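Local coordinates for protein putative O-GlcNAcase nagJ (Clostridium perfringens, PDB 6PV5) that probably hydrolyses N-acetylhexosamine glycosides as a family 84 glycoside hydrolase, at residues 563-577 / 585-597. Sequence-based numbering, arbitrary orientation. Where two conformers were deposited one is given.
Sequences IYGNAGLKSIEILQD and EFWSDNFEGIKLL
The carboxylates of Asp589, Glu592 and Glu573 meet around the ammonium of Lys570. Lys570 NZ reaches Asp589 OD1 (3.1 Å) from above the carboxylate plane. It also meets Glu592 OE1 (2.8 Å) from above its plane, 42° out. Glu573, on the same helix as the lysine, is met on the syn side of OE1, close to its plane. Three salt bridges thus hold the one NZ, and the lysine charge should ease the crowding of the acids. Lys570 has CG anti to the backbone N (chi1 -174°), which sets CG 3.7 Å from Gly593 CA. Bends at the next two torsions carry NZ to the acids. The Phe586 ring is approached obliquely by Ile574, with CG2 3.9 Å from CE1. The other branch of Ile574 runs past Asp589 CB, and its CD1 reaches Asn590 CA beside the bare backbone of Gly593. Farther along, Leu596 CD1 packs on Ala567 CA (3.8 Å). From helix 612-619, Ile616 touches Ala567 and Val619 touches Ile574. Lys570 and Asp589 each act as a knob in a hole of the opposite helix. The segment axes approach to 8.8 Å, directions 158° apart, away from the predicted active site. This is an antiparallel helical hairpin of the hyaluronidase post-catalytic-like region.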
loop_
_atom_site.group_PDB
_atom_site.type_symbol
_atom_site.label_atom_id
_atom_site.label_comp_id
_atom_site.label_asym_id
_atom_site.label_seq_id
_atom_site.Cartn_x
_atom_site.Cartn_y
_atom_site.Cartn_z
ATOM N N ILE A 563 -20.427 3.471 -21.136
ATOM C CA ILE A 563 -20.886 4.597 -21.945
ATOM C C ILE A 563 -19.716 5.269 -22.677
ATOM O O ILE A 563 -19.877 5.661 -23.840
ATOM C CB ILE A 563 -21.665 5.625 -21.093
ATOM C CG1 ILE A 563 -22.854 5.013 -20.343
ATOM C CG2 ILE A 563 -22.088 6.836 -21.929
ATOM C CD1 ILE A 563 -23.613 6.035 -19.509
ATOM N N TYR A 564 -18.564 5.458 -21.997
ATOM C CA TYR A 564 -17.365 5.941 -22.667
ATOM C C TYR A 564 -17.029 5.039 -23.861
ATOM O O TYR A 564 -16.718 5.539 -24.933
ATOM C CB TYR A 564 -16.148 5.984 -21.733
ATOM C CG TYR A 564 -16.018 7.259 -20.953
ATOM C CD1 TYR A 564 -15.815 8.467 -21.608
ATOM C CD2 TYR A 564 -16.073 7.256 -19.567
ATOM C CE1 TYR A 564 -15.699 9.651 -20.903
ATOM C CE2 TYR A 564 -15.971 8.438 -18.850
ATOM C CZ TYR A 564 -15.773 9.629 -19.518
ATOM O OH TYR A 564 -15.618 10.802 -18.839
ATOM N N GLY A 565 -17.092 3.716 -23.674
ATOM C CA GLY A 565 -16.837 2.795 -24.777
ATOM C C GLY A 565 -17.696 3.125 -26.003
ATOM O O GLY A 565 -17.192 3.307 -27.120
ATOM N N ASN A 566 -19.007 3.244 -25.757
ATOM C CA ASN A 566 -19.997 3.544 -26.781
ATOM C C ASN A 566 -19.759 4.923 -27.384
ATOM O O ASN A 566 -19.871 5.091 -28.601
ATOM C CB ASN A 566 -21.415 3.394 -26.228
ATOM C CG ASN A 566 -21.790 1.934 -26.134
ATOM O OD1 ASN A 566 -21.476 1.164 -27.039
ATOM N ND2 ASN A 566 -22.430 1.537 -25.050
ATOM N N ALA A 567 -19.404 5.902 -26.536
ATOM C CA ALA A 567 -19.165 7.245 -27.038
ATOM C C ALA A 567 -17.929 7.232 -27.933
ATOM O O ALA A 567 -17.880 7.936 -28.950
ATOM C CB ALA A 567 -19.033 8.214 -25.890
ATOM N N GLY A 568 -16.929 6.419 -27.555
ATOM C CA GLY A 568 -15.704 6.329 -28.337
ATOM C C GLY A 568 -15.970 5.683 -29.701
ATOM O O GLY A 568 -15.494 6.170 -30.717
ATOM N N LEU A 569 -16.741 4.592 -29.712
ATOM C CA LEU A 569 -17.155 3.945 -30.956
ATOM C C LEU A 569 -17.895 4.931 -31.867
ATOM O O LEU A 569 -17.639 4.949 -33.072
ATOM C CB LEU A 569 -18.009 2.710 -30.655
ATOM C CG LEU A 569 -17.243 1.558 -30.011
ATOM C CD1 LEU A 569 -18.177 0.414 -29.608
ATOM C CD2 LEU A 569 -16.107 1.088 -30.930
ATOM N N LYS A 570 -18.773 5.770 -31.286
ATOM C CA LYS A 570 -19.518 6.758 -32.057
ATOM C C LYS A 570 -18.586 7.841 -32.605
ATOM O O LYS A 570 -18.756 8.277 -33.742
ATOM C CB LYS A 570 -20.652 7.391 -31.243
ATOM C CG LYS A 570 -21.568 8.340 -32.012
ATOM C CD LYS A 570 -22.293 7.694 -33.182
ATOM C CE LYS A 570 -23.081 6.465 -32.785
ATOM N NZ LYS A 570 -23.630 5.791 -33.984
ATOM N N SER A 571 -17.593 8.260 -31.805
ATOM C CA SER A 571 -16.654 9.278 -32.245
ATOM C C SER A 571 -15.870 8.797 -33.467
ATOM O O SER A 571 -15.601 9.593 -34.371
ATOM C CB SER A 571 -15.733 9.724 -31.133
ATOM O OG SER A 571 -16.494 10.248 -30.057
ATOM N N ILE A 572 -15.494 7.514 -33.490
ATOM C CA ILE A 572 -14.788 6.973 -34.641
ATOM C C ILE A 572 -15.707 7.081 -35.859
ATOM O O ILE A 572 -15.284 7.548 -36.918
ATOM C CB ILE A 572 -14.295 5.531 -34.389
ATOM C CG1 ILE A 572 -13.079 5.508 -33.462
ATOM C CG2 ILE A 572 -14.001 4.812 -35.700
ATOM C CD1 ILE A 572 -12.735 4.125 -32.971
ATOM N N GLU A 573 -16.973 6.690 -35.683
ATOM C CA GLU A 573 -17.921 6.730 -36.789
ATOM C C GLU A 573 -18.019 8.143 -37.353
ATOM O O GLU A 573 -18.021 8.300 -38.571
ATOM C CB GLU A 573 -19.304 6.254 -36.356
ATOM C CG GLU A 573 -19.405 4.749 -36.243
ATOM C CD GLU A 573 -20.767 4.317 -35.719
ATOM O OE1 GLU A 573 -21.623 5.199 -35.443
ATOM O OE2 GLU A 573 -20.976 3.101 -35.585
ATOM N N ILE A 574 -18.067 9.152 -36.465
ATOM C CA ILE A 574 -18.178 10.556 -36.852
ATOM C C ILE A 574 -16.963 10.933 -37.694
ATOM O O ILE A 574 -17.120 11.565 -38.742
ATOM C CB ILE A 574 -18.339 11.499 -35.636
ATOM C CG1 ILE A 574 -19.683 11.314 -34.924
ATOM C CG2 ILE A 574 -18.105 12.960 -36.023
ATOM C CD1 ILE A 574 -19.759 11.972 -33.546
ATOM N N LEU A 575 -15.765 10.547 -37.229
ATOM C CA LEU A 575 -14.538 10.780 -37.985
ATOM C C LEU A 575 -14.616 10.105 -39.364
ATOM O O LEU A 575 -14.200 10.681 -40.369
ATOM C CB LEU A 575 -13.316 10.299 -37.190
ATOM C CG LEU A 575 -12.922 11.164 -35.982
ATOM C CD1 LEU A 575 -11.747 10.580 -35.202
ATOM C CD2 LEU A 575 -12.605 12.600 -36.395
ATOM N N GLN A 576 -15.106 8.865 -39.404
ATOM C CA GLN A 576 -15.167 8.110 -40.646
ATOM C C GLN A 576 -16.128 8.770 -41.632
ATOM O O GLN A 576 -15.840 8.788 -42.819
ATOM C CB GLN A 576 -15.623 6.673 -40.392
ATOM C CG GLN A 576 -14.489 5.744 -39.988
ATOM C CD GLN A 576 -15.011 4.440 -39.436
ATOM O OE1 GLN A 576 -16.172 4.334 -39.038
ATOM N NE2 GLN A 576 -14.146 3.438 -39.393
ATOM N N ASP A 577 -17.272 9.268 -41.132
ATOM C CA ASP A 577 -18.259 9.991 -41.919
ATOM C C ASP A 577 -17.622 11.182 -42.627
ATOM O O ASP A 577 -17.975 11.470 -43.771
ATOM C CB ASP A 577 -19.446 10.474 -41.079
ATOM C CG ASP A 577 -20.215 9.343 -40.421
ATOM O OD1 ASP A 577 -20.906 9.603 -39.405
ATOM O OD2 ASP A 577 -20.105 8.208 -40.917
ATOM N N GLU A 585 -24.871 10.806 -42.977
ATOM C CA GLU A 585 -24.466 9.875 -41.932
ATOM C C GLU A 585 -23.830 10.641 -40.776
ATOM O O GLU A 585 -24.055 10.307 -39.618
ATOM C CB GLU A 585 -23.487 8.834 -42.479
ATOM C CG GLU A 585 -23.327 7.620 -41.583
ATOM C CD GLU A 585 -24.581 6.784 -41.382
ATOM O OE1 GLU A 585 -24.724 6.188 -40.293
ATOM O OE2 GLU A 585 -25.412 6.729 -42.314
ATOM N N PHE A 586 -23.064 11.680 -41.120
ATOM C CA PHE A 586 -22.375 12.541 -40.173
ATOM C C PHE A 586 -23.360 13.216 -39.227
ATOM O O PHE A 586 -23.070 13.335 -38.038
ATOM C CB PHE A 586 -21.482 13.558 -40.893
ATOM C CG PHE A 586 -21.009 14.697 -40.022
ATOM C CD1 PHE A 586 -19.835 14.595 -39.292
ATOM C CD2 PHE A 586 -21.763 15.859 -39.901
ATOM C CE1 PHE A 586 -19.409 15.640 -38.484
ATOM C CE2 PHE A 586 -21.352 16.894 -39.077
ATOM C CZ PHE A 586 -20.172 16.787 -38.374
ATOM N N TRP A 587 -24.501 13.672 -39.759
ATOM C CA TRP A 587 -25.473 14.428 -38.982
ATOM C C TRP A 587 -26.056 13.524 -37.906
ATOM O O TRP A 587 -26.191 13.918 -36.750
ATOM C CB TRP A 587 -26.585 15.013 -39.871
ATOM N N SER A 588 -26.405 12.312 -38.326
ATOM C CA SER A 588 -27.028 11.303 -37.487
ATOM C C SER A 588 -26.085 10.872 -36.354
ATOM O O SER A 588 -26.479 10.837 -35.189
ATOM C CB SER A 588 -27.434 10.149 -38.352
ATOM O OG SER A 588 -27.780 9.027 -37.557
ATOM N N ASP A 589 -24.833 10.553 -36.705
ATOM C CA ASP A 589 -23.847 10.056 -35.755
ATOM C C ASP A 589 -23.478 11.154 -34.764
ATOM O O ASP A 589 -23.401 10.925 -33.564
ATOM C CB ASP A 589 -22.616 9.542 -36.490
ATOM C CG ASP A 589 -22.858 8.230 -37.208
ATOM O OD1 ASP A 589 -23.614 7.387 -36.668
ATOM O OD2 ASP A 589 -22.257 8.050 -38.285
ATOM N N ASN A 590 -23.266 12.354 -35.290
ATOM C CA ASN A 590 -23.022 13.526 -34.477
ATOM C C ASN A 590 -24.116 13.688 -33.424
ATOM O O ASN A 590 -23.823 13.948 -32.261
ATOM C CB ASN A 590 -22.856 14.766 -35.347
ATOM C CG ASN A 590 -22.195 15.881 -34.574
ATOM O OD1 ASN A 590 -21.057 15.743 -34.129
ATOM N ND2 ASN A 590 -22.920 16.968 -34.374
ATOM N N PHE A 591 -25.377 13.512 -33.836
ATOM C CA PHE A 591 -26.523 13.625 -32.949
ATOM C C PHE A 591 -26.493 12.522 -31.888
ATOM O O PHE A 591 -26.747 12.774 -30.713
ATOM C CB PHE A 591 -27.832 13.600 -33.752
ATOM C CG PHE A 591 -29.073 13.832 -32.926
ATOM C CD1 PHE A 591 -29.496 15.122 -32.624
ATOM C CD2 PHE A 591 -29.805 12.761 -32.423
ATOM C CE1 PHE A 591 -30.628 15.338 -31.850
ATOM C CE2 PHE A 591 -30.937 12.981 -31.651
ATOM C CZ PHE A 591 -31.344 14.266 -31.363
ATOM N N GLU A 592 -26.228 11.285 -32.302
ATOM C CA GLU A 592 -26.130 10.208 -31.333
ATOM C C GLU A 592 -24.969 10.457 -30.362
ATOM O O GLU A 592 -25.065 10.107 -29.193
ATOM C CB GLU A 592 -26.002 8.858 -32.042
ATOM C CG GLU A 592 -27.250 8.471 -32.821
ATOM C CD GLU A 592 -27.102 7.384 -33.879
ATOM O OE1 GLU A 592 -25.996 7.222 -34.437
ATOM O OE2 GLU A 592 -28.106 6.698 -34.153
ATOM N N GLY A 593 -23.880 11.060 -30.853
ATOM C CA GLY A 593 -22.691 11.312 -30.051
ATOM C C GLY A 593 -22.952 12.357 -28.973
ATOM O O GLY A 593 -22.498 12.220 -27.831
ATOM N N ILE A 594 -23.709 13.400 -29.344
ATOM C CA ILE A 594 -24.076 14.427 -28.384
ATOM C C ILE A 594 -24.918 13.777 -27.282
ATOM O O ILE A 594 -24.710 14.071 -26.109
ATOM C CB ILE A 594 -24.757 15.646 -29.051
ATOM C CG1 ILE A 594 -23.846 16.375 -30.045
ATOM C CG2 ILE A 594 -25.346 16.606 -28.021
ATOM C CD1 ILE A 594 -22.675 17.120 -29.420
ATOM N N LYS A 595 -25.811 12.847 -27.641
ATOM C CA LYS A 595 -26.648 12.194 -26.637
ATOM C C LYS A 595 -25.802 11.355 -25.679
ATOM O O LYS A 595 -26.047 11.383 -24.480
ATOM C CB LYS A 595 -27.798 11.379 -27.238
ATOM C CG LYS A 595 -28.996 12.207 -27.694
ATOM C CD LYS A 595 -30.312 11.446 -27.714
ATOM C CE LYS A 595 -30.496 10.541 -28.914
ATOM N NZ LYS A 595 -31.807 9.850 -28.858
ATOM N N LEU A 596 -24.809 10.627 -26.211
ATOM C CA LEU A 596 -23.906 9.836 -25.378
ATOM C C LEU A 596 -23.090 10.730 -24.447
ATOM O O LEU A 596 -22.912 10.393 -23.285
ATOM C CB LEU A 596 -23.019 8.949 -26.259
ATOM C CG LEU A 596 -23.783 7.823 -26.953
ATOM C CD1 LEU A 596 -22.899 7.090 -27.943
ATOM C CD2 LEU A 596 -24.368 6.851 -25.939
ATOM N N LEU A 597 -22.604 11.865 -24.957
ATOM C CA LEU A 597 -21.902 12.827 -24.123
ATOM C C LEU A 597 -22.772 13.259 -22.948
ATOM O O LEU A 597 -22.285 13.330 -21.817
ATOM C CB LEU A 597 -21.449 14.038 -24.944
ATOM C CG LEU A 597 -19.955 14.078 -25.265
ATOM C CD1 LEU A 597 -19.573 15.422 -25.868
ATOM C CD2 LEU A 597 -19.120 13.794 -24.022
#